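Local structure of peptidase C51 domain-containing protein (Streptococcus mutans, 3L9A) at residues R9-I14 and L32-T37. The protein is of unknown function, being the C-terminal domain of a phage-associated protein that probably belongs to the CHAP family of cell-wall amidohydrolases. Numbering follows the deposited sequence. Where two conformers were deposited one is given.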
loop_
_atom_site.group_PDB
_atom_site.type_symbol
_atom_site.label_atom_id
_atom_site.label_comp_id
_atom_site.label_asym_id
_atom_site.label_seq_id
_atom_site.Cartn_x
_atom_site.Cartn_y
_atom_site.Cartn_z
ATOM N N ARG A 9 -6.708 1.062 -1.897
ATOM C CA ARG A 9 -6.310 1.591 -3.208
ATOM C C ARG A 9 -6.657 3.071 -3.370
ATOM O O ARG A 9 -7.469 3.608 -2.631
ATOM C CB ARG A 9 -6.981 0.766 -4.329
ATOM C CG ARG A 9 -8.489 0.795 -4.369
ATOM C CD ARG A 9 -9.089 -0.340 -5.214
ATOM N NE ARG A 9 -9.339 -1.565 -4.450
ATOM C CZ ARG A 9 -8.764 -2.745 -4.693
ATOM N NH1 ARG A 9 -7.894 -2.880 -5.689
ATOM N NH2 ARG A 9 -9.062 -3.803 -3.942
ATOM N N ASP A 10 -6.026 3.725 -4.337
ATOM C CA ASP A 10 -6.390 5.094 -4.664
ATOM C C ASP A 10 -7.788 5.119 -5.301
ATOM O O ASP A 10 -8.225 4.134 -5.901
ATOM C CB ASP A 10 -5.381 5.676 -5.652
ATOM C CG ASP A 10 -3.965 5.756 -5.101
ATOM O OD1 ASP A 10 -3.766 5.727 -3.863
ATOM O OD2 ASP A 10 -3.041 5.874 -5.936
ATOM N N PHE A 11 -8.478 6.246 -5.184
ATOM C CA PHE A 11 -9.793 6.398 -5.807
ATOM C C PHE A 11 -10.050 7.856 -6.123
ATOM O O PHE A 11 -9.381 8.743 -5.584
ATOM C CB PHE A 11 -10.918 5.807 -4.938
ATOM C CG PHE A 11 -11.032 6.401 -3.544
ATOM C CD1 PHE A 11 -11.868 7.483 -3.296
ATOM C CD2 PHE A 11 -10.358 5.834 -2.472
ATOM C CE1 PHE A 11 -12.023 7.994 -2.003
ATOM C CE2 PHE A 11 -10.494 6.359 -1.175
ATOM C CZ PHE A 11 -11.335 7.428 -0.949
ATOM N N PHE A 12 -11.021 8.101 -6.999
ATOM C CA PHE A 12 -11.469 9.460 -7.279
ATOM C C PHE A 12 -12.803 9.752 -6.599
ATOM O O PHE A 12 -13.664 8.866 -6.472
ATOM C CB PHE A 12 -11.739 9.643 -8.776
ATOM C CG PHE A 12 -10.519 9.739 -9.658
ATOM C CD1 PHE A 12 -9.530 10.702 -9.443
ATOM C CD2 PHE A 12 -10.416 8.917 -10.775
ATOM C CE1 PHE A 12 -8.441 10.810 -10.321
ATOM C CE2 PHE A 12 -9.338 9.024 -11.649
ATOM C CZ PHE A 12 -8.355 9.969 -11.422
ATOM N N VAL A 13 -12.983 11.012 -6.216
ATOM C CA VAL A 13 -14.309 11.554 -5.928
ATOM C C VAL A 13 -14.464 12.837 -6.737
ATOM O O VAL A 13 -13.474 13.402 -7.211
ATOM C CB VAL A 13 -14.561 11.821 -4.410
ATOM C CG1 VAL A 13 -14.431 10.537 -3.602
ATOM C CG2 VAL A 13 -13.646 12.895 -3.865
ATOM N N ILE A 14 -15.708 13.288 -6.890
ATOM C CA ILE A 14 -16.005 14.531 -7.604
ATOM C C ILE A 14 -16.870 15.377 -6.690
ATOM O O ILE A 14 -17.870 14.895 -6.172
ATOM C CB ILE A 14 -16.727 14.288 -8.951
ATOM C CG1 ILE A 14 -15.988 13.240 -9.786
ATOM C CG2 ILE A 14 -16.862 15.600 -9.719
ATOM C CD1 ILE A 14 -16.588 12.997 -11.157
ATOM N N LEU A 32 -11.087 14.933 -7.351
ATOM C CA LEU A 32 -10.071 14.779 -6.323
ATOM C C LEU A 32 -9.506 13.370 -6.368
ATOM O O LEU A 32 -10.258 12.383 -6.324
ATOM C CB LEU A 32 -10.659 15.056 -4.938
ATOM C CG LEU A 32 -11.505 16.319 -4.792
ATOM C CD1 LEU A 32 -11.884 16.528 -3.336
ATOM C CD2 LEU A 32 -10.786 17.551 -5.350
ATOM N N HIS A 33 -8.189 13.281 -6.512
ATOM C CA HIS A 33 -7.485 12.013 -6.422
ATOM C C HIS A 33 -7.184 11.754 -4.956
ATOM O O HIS A 33 -6.528 12.572 -4.303
ATOM C CB HIS A 33 -6.178 12.061 -7.204
ATOM C CG HIS A 33 -5.441 10.760 -7.202
ATOM N ND1 HIS A 33 -4.357 10.515 -6.385
ATOM C CD2 HIS A 33 -5.661 9.613 -7.892
ATOM C CE1 HIS A 33 -3.923 9.280 -6.599
ATOM N NE2 HIS A 33 -4.689 8.716 -7.517
ATOM N N VAL A 34 -7.666 10.623 -4.443
ATOM C CA VAL A 34 -7.510 10.296 -3.032
ATOM C C VAL A 34 -6.592 9.093 -2.897
ATOM O O VAL A 34 -6.865 8.030 -3.459
ATOM C CB VAL A 34 -8.871 9.985 -2.352
ATOM C CG1 VAL A 34 -8.694 9.782 -0.851
ATOM C CG2 VAL A 34 -9.896 11.098 -2.623
ATOM N N SER A 35 -5.510 9.266 -2.135
ATOM C CA SER A 35 -4.569 8.188 -1.891
ATOM C C SER A 35 -4.467 7.893 -0.400
ATOM O O SER A 35 -3.725 8.558 0.315
ATOM C CB SER A 35 -3.187 8.524 -2.453
ATOM O OG SER A 35 -2.283 7.476 -2.131
ATOM N N PRO A 36 -5.247 6.918 0.088
ATOM C CA PRO A 36 -5.090 6.548 1.497
ATOM C C PRO A 36 -3.663 6.149 1.873
ATOM O O PRO A 36 -3.197 6.505 2.958
ATOM C CB PRO A 36 -6.076 5.382 1.654
ATOM C CG PRO A 36 -7.158 5.725 0.644
ATOM C CD PRO A 36 -6.356 6.189 -0.550
ATOM N N THR A 37 -2.957 5.432 1.004
ATOM C CA THR A 37 -1.619 4.997 1.369
ATOM C C THR A 37 -0.687 6.187 1.598
ATOM O O THR A 37 0.114 6.189 2.549
ATOM C CB THR A 37 -1.026 3.967 0.383
ATOM O OG1 THR A 37 -1.109 4.443 -0.972
ATOM C CG2 THR A 37 -1.749 2.630 0.523
HETATM O O HOH W 1 -3.646 6.334 -8.539
HETATM O O HOH W 2 -3.762 4.313 -1.592
#
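Phe11 and Val34 exchange two backbone hydrogen bonds, Phe11 N to Val34 O (3.0 Å) and Val34 N to Phe11 O (2.8 Å). Val13 and Leu32 form the second such antiparallel pair, while Phe12 and His33 between them make a non-hydrogen-bonded pair, where Phe12 CA meets Leu32 O at 3.3 Å in a CA-H...O contact.

On the side of the sheet that carries Phe11, Val13, Leu32 and Val34 the packing is apolar. CG of Phe11 sits between its own backbone N and carbonyl carbon, a rotation (chi1 58°) that swings the ring toward the neighbouring strand, where Val34 CB lies over one of its faces in a CH-pi contact, 3.8 Å from the centroid of the Phe11 ring. Pro36 CG reaches CE2 of the same ring obliquely, and Val13 CG2 rests on Leu32 CB. The two are neighbouring inner strands of a mixed five-stranded sheet, with 31-35 in the middle; helix 68-78 packs on this side, with Ile74 against Phe11 and Val34, and helix 46-55 covers the other.

On that other side His33 turns its edge toward the face of Phe12, planes at 72° in an offset edge-to-face pair.

Polar contacts gather at Asp10. Ser35 OG donates to Asp10 OD1 (2.9 Å) from above the carboxylate plane, and a water bridges OD1 to Thr37 N. A second water links OD2 to His33 NE2, and Met8 N of a neighbouring subunit also bonds Asp10 OD2.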